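Local structure of aminotransferase class-III (Ochrobactrum anthropi, 5GHG) at residues B[49-54]-B[412-417]; B[366-371]-B[445-450]; B[378-383]-B[424-429]. The protein probably catalyses the pyridoxal-phosphate-dependent transfer of amino groups between amines and carbonyl acceptors, as an omega-transaminase of class III. The protein carries 1 engineered substitution. All coordinates share one frame; numbering follows the deposited sequence.

Contacts 1 and 3 belong to one mixed sheet: contact 1 joins strands 49-52 and 414-419 in parallel, contact 3 joins 422-425 and 380-385 antiparallel, and the middle strands 414-419 and 422-425 are neighbours. S416 OG to A424 O and the probable bond from C426 N to A53 O tie the two together. Contact 3, with every touching residue buried, relies on backbone bonds and apolar side chains; contact 1 is mostly buried but reaches the second subunit with charged ends. Contact 2, farthest from the chain's centre, has a surface edge at H368 and N448, whose hydrogen bond joins a turn to helix 433-455; the R412-D449 salt bridge links it to contact 1, and V371 packs on V383 of contact 3.

Contact 1: B[49-54]-B[412-417]; sequences RYIEAM and RGVISR
I415 fills the angle between Y50 and E52 where strand 49-52 runs parallel to strand 414-419, in a sheet consistent with the small domain of fold-type I pyridoxal-phosphate enzymes. Its CG1 branch stands anti to the carbonyl carbon (chi1 -68°), which carries CD1 to 3.6 Å from Y50 CB and leaves CG2 3.4 Å from E52 OE2. A beta-branched residue suits this place, since one side chain must cover two neighbours. Cutting I415 back to an alanine is likely to leave a gap beside Y50 CB and CG and strip the CG2 cover from E52 OE2. The strands themselves are clasped by I51, whose N donates to G413 O (2.9 Å) and whose O accepts from I415 N in an almost straight bond of 176°. G413, with positive phi, closes helix 400-411 as the C-prime residue of a Schellman motif. Farther along, M54 bends at chi2 and chi3 and folds over the opposing backbone: CG lies 3.5 Å from S416 C, and CE touches R417 CB at 3.7 Å. Y50 OH binds D44. Backbone bonds and apolar packing thus join the strands, while E52 OE2 and R417 NH1 bond to Y83 and S87 of the second subunit.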
# COMPACT_ATOMS: atom_id res chain seq x y z
N ARG B 49 -18.38 -25.15 -2.92
CA ARG B 49 -17.84 -24.45 -4.08
C ARG B 49 -18.77 -23.34 -4.55
O ARG B 49 -19.99 -23.45 -4.46
CB ARG B 49 -17.55 -25.43 -5.22
CG ARG B 49 -16.38 -26.35 -4.90
CD ARG B 49 -16.30 -27.52 -5.86
NE ARG B 49 -16.04 -27.10 -7.24
CZ ARG B 49 -14.84 -26.78 -7.71
NH1 ARG B 49 -14.71 -26.43 -8.99
NH2 ARG B 49 -13.79 -26.80 -6.93
N TYR B 50 -18.18 -22.26 -5.06
CA TYR B 50 -18.92 -21.09 -5.52
C TYR B 50 -18.34 -20.58 -6.82
O TYR B 50 -17.11 -20.61 -7.01
CB TYR B 50 -18.84 -19.94 -4.52
CG TYR B 50 -19.13 -20.30 -3.09
CD1 TYR B 50 -18.15 -20.87 -2.28
CD2 TYR B 50 -20.38 -20.05 -2.54
CE1 TYR B 50 -18.41 -21.19 -0.96
CE2 TYR B 50 -20.66 -20.37 -1.22
CZ TYR B 50 -19.66 -20.94 -0.44
OH TYR B 50 -19.92 -21.25 0.86
N ILE B 51 -19.20 -20.08 -7.69
CA ILE B 51 -18.75 -19.21 -8.77
C ILE B 51 -18.32 -17.88 -8.15
O ILE B 51 -19.10 -17.24 -7.44
CB ILE B 51 -19.86 -18.98 -9.81
CG1 ILE B 51 -20.18 -20.28 -10.55
CG2 ILE B 51 -19.46 -17.84 -10.77
CD1 ILE B 51 -21.36 -20.16 -11.52
N GLU B 52 -17.07 -17.49 -8.39
CA GLU B 52 -16.59 -16.18 -7.94
C GLU B 52 -16.98 -15.16 -9.00
O GLU B 52 -16.20 -14.77 -9.88
CB GLU B 52 -15.09 -16.21 -7.65
CG GLU B 52 -14.72 -15.75 -6.21
CD GLU B 52 -15.13 -14.31 -5.92
OE1 GLU B 52 -15.45 -13.57 -6.88
OE2 GLU B 52 -15.16 -13.89 -4.73
N ALA B 53 -18.24 -14.74 -8.93
CA ALA B 53 -18.78 -13.87 -9.94
C ALA B 53 -18.23 -12.45 -9.84
O ALA B 53 -18.53 -11.63 -10.71
CB ALA B 53 -20.31 -13.86 -9.87
N MET B 54 -17.44 -12.16 -8.80
CA MET B 54 -16.76 -10.88 -8.66
C MET B 54 -15.27 -10.97 -8.99
O MET B 54 -14.57 -9.95 -8.88
CB MET B 54 -16.91 -10.35 -7.23
CG MET B 54 -18.34 -10.01 -6.84
SD MET B 54 -18.96 -8.75 -7.94
CE MET B 54 -17.92 -7.36 -7.49
N ARG B 412 -26.96 -20.27 -3.22
CA ARG B 412 -27.08 -20.91 -4.51
C ARG B 412 -25.73 -21.03 -5.24
O ARG B 412 -25.70 -21.31 -6.44
CB ARG B 412 -28.08 -20.14 -5.38
CG ARG B 412 -29.52 -20.36 -4.93
CD ARG B 412 -30.51 -19.49 -5.69
NE ARG B 412 -31.90 -19.85 -5.38
CZ ARG B 412 -32.55 -20.83 -5.99
NH1 ARG B 412 -31.95 -21.55 -6.95
NH2 ARG B 412 -33.81 -21.09 -5.65
N GLY B 413 -24.63 -20.82 -4.53
CA GLY B 413 -23.32 -21.11 -5.08
C GLY B 413 -22.71 -20.04 -5.95
O GLY B 413 -21.91 -20.34 -6.83
N VAL B 414 -23.10 -18.78 -5.75
CA VAL B 414 -22.58 -17.66 -6.52
C VAL B 414 -22.19 -16.56 -5.54
O VAL B 414 -23.02 -16.13 -4.72
CB VAL B 414 -23.62 -17.14 -7.55
CG1 VAL B 414 -23.12 -15.88 -8.23
CG2 VAL B 414 -23.96 -18.21 -8.59
N ILE B 415 -20.95 -16.09 -5.64
CA ILE B 415 -20.46 -15.00 -4.81
C ILE B 415 -20.59 -13.72 -5.63
O ILE B 415 -19.89 -13.52 -6.63
CB ILE B 415 -19.01 -15.23 -4.35
CG1 ILE B 415 -18.96 -16.40 -3.38
CG2 ILE B 415 -18.43 -13.97 -3.72
CD1 ILE B 415 -17.55 -16.87 -3.07
N SER B 416 -21.51 -12.85 -5.22
CA SER B 416 -21.60 -11.51 -5.78
C SER B 416 -21.08 -10.53 -4.72
O SER B 416 -20.42 -10.93 -3.76
CB SER B 416 -23.05 -11.24 -6.21
OG SER B 416 -23.24 -9.91 -6.67
N ARG B 417 -21.38 -9.25 -4.90
CA ARG B 417 -21.04 -8.22 -3.93
C ARG B 417 -22.22 -7.26 -3.87
O ARG B 417 -22.70 -6.82 -4.91
CB ARG B 417 -19.76 -7.48 -4.33
CG ARG B 417 -19.24 -6.48 -3.29
CD ARG B 417 -17.72 -6.36 -3.40
NE ARG B 417 -17.13 -5.69 -2.24
CZ ARG B 417 -16.77 -6.31 -1.11
NH1 ARG B 417 -16.26 -5.60 -0.11
NH2 ARG B 417 -16.91 -7.63 -0.98

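Contact 2: B[366-371]-B[445-450]; sequences QDHPLV and ATLNDV
A chi1 of -165° sets CG of H368 opposite the backbone N, swinging the imidazole out toward helix 433-455, while N448 leans its amide back with CG anti to the carbonyl carbon (chi1 -71°). The two meet where a type I beta turn, H368 to V371, leads into strand 371-377 and packs on the chain's last helix. NE2 of H368 donates to N448 OD1 at 2.8 Å, the acceptor lying near the imidazole plane, and the ring and amide planes are 27° apart. Histidine suits the place because its other nitrogen works too: ND1 accepts from L370 N within the turn (3.1 Å), so both ring nitrogens are engaged and the ring's rotation is settled. P369 CD lies over one face, toward the rim; the other face receives L447 CB in a CH-pi contact, 3.6 Å from the ring centroid. Beside this polar pair, leucine and valine branches complete the seam. L370 CD1 rests against the carbonyl oxygen of L447 and on V450 CG1 (3.8 Å), and V450 also packs on L401 and A405 of helix 400-411. The V371 and L447 side chains cross at about a right angle, with V371 CG2 3.5 Å from L447 CD1.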
# COMPACT_ATOMS: atom_id res chain seq x y z
N GLN B 366 -35.04 -7.35 -16.39
CA GLN B 366 -35.42 -5.97 -16.13
C GLN B 366 -36.87 -5.85 -15.66
O GLN B 366 -37.19 -4.93 -14.90
CB GLN B 366 -35.25 -5.12 -17.40
CG GLN B 366 -33.82 -4.70 -17.62
CD GLN B 366 -33.64 -3.99 -18.93
OE1 GLN B 366 -34.23 -4.36 -19.96
NE2 GLN B 366 -32.81 -2.95 -18.92
N ASP B 367 -37.74 -6.73 -16.13
CA ASP B 367 -39.14 -6.69 -15.76
C ASP B 367 -39.44 -7.43 -14.46
O ASP B 367 -40.59 -7.45 -14.03
CB ASP B 367 -40.00 -7.26 -16.89
CG ASP B 367 -39.59 -8.69 -17.27
OD1 ASP B 367 -38.49 -9.15 -16.84
OD2 ASP B 367 -40.36 -9.34 -18.01
N HIS B 368 -38.44 -8.03 -13.82
CA HIS B 368 -38.69 -8.66 -12.53
C HIS B 368 -39.19 -7.63 -11.53
O HIS B 368 -38.69 -6.50 -11.50
CB HIS B 368 -37.42 -9.34 -11.99
CG HIS B 368 -37.68 -10.29 -10.87
ND1 HIS B 368 -37.86 -9.87 -9.57
CD2 HIS B 368 -37.83 -11.64 -10.85
CE1 HIS B 368 -38.09 -10.92 -8.80
NE2 HIS B 368 -38.08 -12.01 -9.55
N PRO B 369 -40.14 -7.99 -10.65
CA PRO B 369 -40.68 -6.99 -9.72
C PRO B 369 -39.66 -6.41 -8.75
O PRO B 369 -39.90 -5.33 -8.21
CB PRO B 369 -41.77 -7.77 -8.96
CG PRO B 369 -41.48 -9.21 -9.22
CD PRO B 369 -40.85 -9.27 -10.58
N LEU B 370 -38.53 -7.07 -8.54
CA LEU B 370 -37.51 -6.57 -7.62
C LEU B 370 -36.38 -5.80 -8.29
O LEU B 370 -35.47 -5.34 -7.61
CB LEU B 370 -36.91 -7.74 -6.83
CG LEU B 370 -37.80 -8.36 -5.77
CD1 LEU B 370 -37.05 -9.48 -5.06
CD2 LEU B 370 -38.24 -7.31 -4.77
N VAL B 371 -36.40 -5.67 -9.61
CA VAL B 371 -35.25 -5.13 -10.33
C VAL B 371 -35.59 -3.67 -10.72
O VAL B 371 -36.49 -3.43 -11.52
CB VAL B 371 -34.89 -5.97 -11.54
CG1 VAL B 371 -33.86 -5.24 -12.42
CG2 VAL B 371 -34.32 -7.33 -11.09
N ALA B 445 -33.40 -17.10 -10.00
CA ALA B 445 -34.03 -17.89 -8.94
C ALA B 445 -33.92 -17.19 -7.59
O ALA B 445 -34.84 -17.26 -6.77
CB ALA B 445 -33.40 -19.28 -8.89
N THR B 446 -32.79 -16.53 -7.34
CA THR B 446 -32.62 -15.75 -6.12
C THR B 446 -33.68 -14.66 -6.00
O THR B 446 -34.29 -14.48 -4.94
CB THR B 446 -31.23 -15.10 -6.10
OG1 THR B 446 -30.23 -16.10 -5.92
CG2 THR B 446 -31.15 -14.11 -4.97
N LEU B 447 -33.90 -13.91 -7.08
CA LEU B 447 -34.88 -12.83 -7.02
C LEU B 447 -36.29 -13.39 -6.80
O LEU B 447 -37.08 -12.78 -6.08
CB LEU B 447 -34.82 -11.99 -8.29
CG LEU B 447 -33.47 -11.28 -8.45
CD1 LEU B 447 -33.45 -10.42 -9.69
CD2 LEU B 447 -33.14 -10.46 -7.22
N ASN B 448 -36.61 -14.53 -7.41
CA ASN B 448 -37.91 -15.16 -7.15
C ASN B 448 -38.04 -15.59 -5.68
O ASN B 448 -39.08 -15.38 -5.06
CB ASN B 448 -38.11 -16.34 -8.09
CG ASN B 448 -38.34 -15.88 -9.51
OD1 ASN B 448 -38.71 -14.73 -9.75
ND2 ASN B 448 -38.10 -16.75 -10.47
N ASP B 449 -36.99 -16.21 -5.12
CA ASP B 449 -37.01 -16.60 -3.71
C ASP B 449 -37.22 -15.38 -2.81
O ASP B 449 -38.03 -15.43 -1.87
CB ASP B 449 -35.71 -17.29 -3.32
CG ASP B 449 -35.65 -18.73 -3.78
OD1 ASP B 449 -36.68 -19.24 -4.28
OD2 ASP B 449 -34.55 -19.36 -3.63
N VAL B 450 -36.47 -14.31 -3.05
CA VAL B 450 -36.57 -13.13 -2.20
C VAL B 450 -37.97 -12.52 -2.32
O VAL B 450 -38.58 -12.12 -1.33
CB VAL B 450 -35.48 -12.11 -2.56
CG1 VAL B 450 -35.70 -10.83 -1.79
CG2 VAL B 450 -34.09 -12.68 -2.24

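Contact 3: B[378-383]-B[424-429]; sequences GLIAGV and AFCPPL
A381 and F425 form the hydrogen-bonded pair at the heart of an antiparallel ladder between strands 380-385 and 422-425, in a sheet that probably belongs to the small domain of the fold-type I architecture. A381 N donates to F425 O, in that carbonyl's plane, and F425 N returns a bond to A381 O at 2.8 Å. Next to them G382 and A424 are the non-hydrogen-bonded pair, their CA atoms 4.4 Å apart, as expected of such a pair. CA-H...O contacts from I380 CA and A424 CA reinforce the ladder. Equally close is the packing of L379 on P427, where the strand pairing is over and proline has no N-H to offer: L379 CG meets P427 CG at 3.9 Å, and CD2 comes to 3.5 Å from P427 O. The contact has no solvent side, but parts of it are looser. V383 CG2 comes obliquely to F425 CE2 at 4.1 Å, while the ring, placed by chi1 of -62°, rests on M439 and L443 of helix 433-455. I380 CG1 meets C426 CB at 4.3 Å, with the engineered L58 touching both residues, and L379 CD2 lies 4.4 Å from L429 CD2. The A381-F425 backbone bonds satisfy the buried polar groups of that pair, while A381, G382 and A424 add little side-chain bulk. Other carbonyls take their donors from outside the two segments: Q359 NE2 of helix 347-363 binds I380 O, and at the proline end, where the pairing stops, R266 NH1 serves both L379 O and P427 O.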
# COMPACT_ATOMS: atom_id res chain seq x y z
N GLY B 378 -19.58 -4.56 -21.37
CA GLY B 378 -18.56 -5.59 -21.39
C GLY B 378 -18.88 -6.65 -20.36
O GLY B 378 -20.01 -7.15 -20.28
N LEU B 379 -17.89 -7.00 -19.52
CA LEU B 379 -18.05 -8.05 -18.53
C LEU B 379 -18.22 -7.50 -17.12
O LEU B 379 -17.79 -8.11 -16.14
CB LEU B 379 -16.88 -9.03 -18.60
CG LEU B 379 -17.03 -10.47 -18.10
CD1 LEU B 379 -18.24 -11.19 -18.75
CD2 LEU B 379 -15.73 -11.26 -18.31
N ILE B 380 -18.86 -6.33 -16.97
CA ILE B 380 -19.16 -5.80 -15.65
C ILE B 380 -20.60 -5.31 -15.65
O ILE B 380 -21.04 -4.67 -16.61
CB ILE B 380 -18.19 -4.68 -15.23
CG1 ILE B 380 -18.38 -4.35 -13.75
CG2 ILE B 380 -18.37 -3.44 -16.09
CD1 ILE B 380 -17.29 -3.49 -13.15
N ALA B 381 -21.33 -5.62 -14.59
CA ALA B 381 -22.74 -5.27 -14.55
C ALA B 381 -23.19 -5.09 -13.12
O ALA B 381 -22.63 -5.65 -12.19
CB ALA B 381 -23.62 -6.33 -15.24
N GLY B 382 -24.25 -4.30 -12.96
CA GLY B 382 -24.91 -4.16 -11.68
C GLY B 382 -26.40 -4.29 -11.84
O GLY B 382 -26.96 -3.85 -12.84
N VAL B 383 -27.03 -4.92 -10.87
CA VAL B 383 -28.47 -5.12 -10.83
C VAL B 383 -28.97 -4.46 -9.56
O VAL B 383 -28.72 -4.96 -8.46
CB VAL B 383 -28.86 -6.62 -10.89
CG1 VAL B 383 -30.36 -6.79 -10.82
CG2 VAL B 383 -28.33 -7.26 -12.17
N ALA B 424 -23.45 -6.77 -7.88
CA ALA B 424 -22.51 -6.61 -8.99
C ALA B 424 -22.09 -7.96 -9.54
O ALA B 424 -22.05 -8.96 -8.83
CB ALA B 424 -21.28 -5.82 -8.56
N PHE B 425 -21.76 -7.96 -10.83
CA PHE B 425 -21.24 -9.14 -11.50
C PHE B 425 -20.02 -8.69 -12.30
O PHE B 425 -20.09 -7.74 -13.08
CB PHE B 425 -22.31 -9.77 -12.37
CG PHE B 425 -23.48 -10.25 -11.57
CD1 PHE B 425 -23.52 -11.54 -11.08
CD2 PHE B 425 -24.49 -9.36 -11.22
CE1 PHE B 425 -24.57 -11.96 -10.30
CE2 PHE B 425 -25.54 -9.77 -10.44
CZ PHE B 425 -25.58 -11.08 -9.97
N CYS B 426 -18.89 -9.36 -12.06
CA CYS B 426 -17.62 -9.01 -12.68
C CYS B 426 -16.77 -10.27 -12.73
O CYS B 426 -15.74 -10.37 -12.05
CB CYS B 426 -16.94 -7.89 -11.88
SG CYS B 426 -15.39 -7.26 -12.52
N PRO B 427 -17.19 -11.26 -13.50
CA PRO B 427 -16.56 -12.59 -13.42
C PRO B 427 -15.24 -12.64 -14.16
O PRO B 427 -14.91 -11.72 -14.93
CB PRO B 427 -17.61 -13.51 -14.06
CG PRO B 427 -18.32 -12.60 -15.07
CD PRO B 427 -18.40 -11.27 -14.35
N PRO B 428 -14.44 -13.69 -13.95
CA PRO B 428 -13.13 -13.75 -14.58
C PRO B 428 -13.23 -13.75 -16.10
O PRO B 428 -14.21 -14.22 -16.68
CB PRO B 428 -12.53 -15.05 -14.04
CG PRO B 428 -13.26 -15.30 -12.75
CD PRO B 428 -14.66 -14.80 -13.00
N LEU B 429 -12.19 -13.20 -16.74
CA LEU B 429 -12.11 -13.09 -18.19
C LEU B 429 -12.17 -14.45 -18.87
O LEU B 429 -12.50 -14.51 -20.06
CB LEU B 429 -10.81 -12.39 -18.59
CG LEU B 429 -10.47 -11.06 -17.91
CD1 LEU B 429 -9.08 -10.56 -18.37
CD2 LEU B 429 -11.53 -10.04 -18.25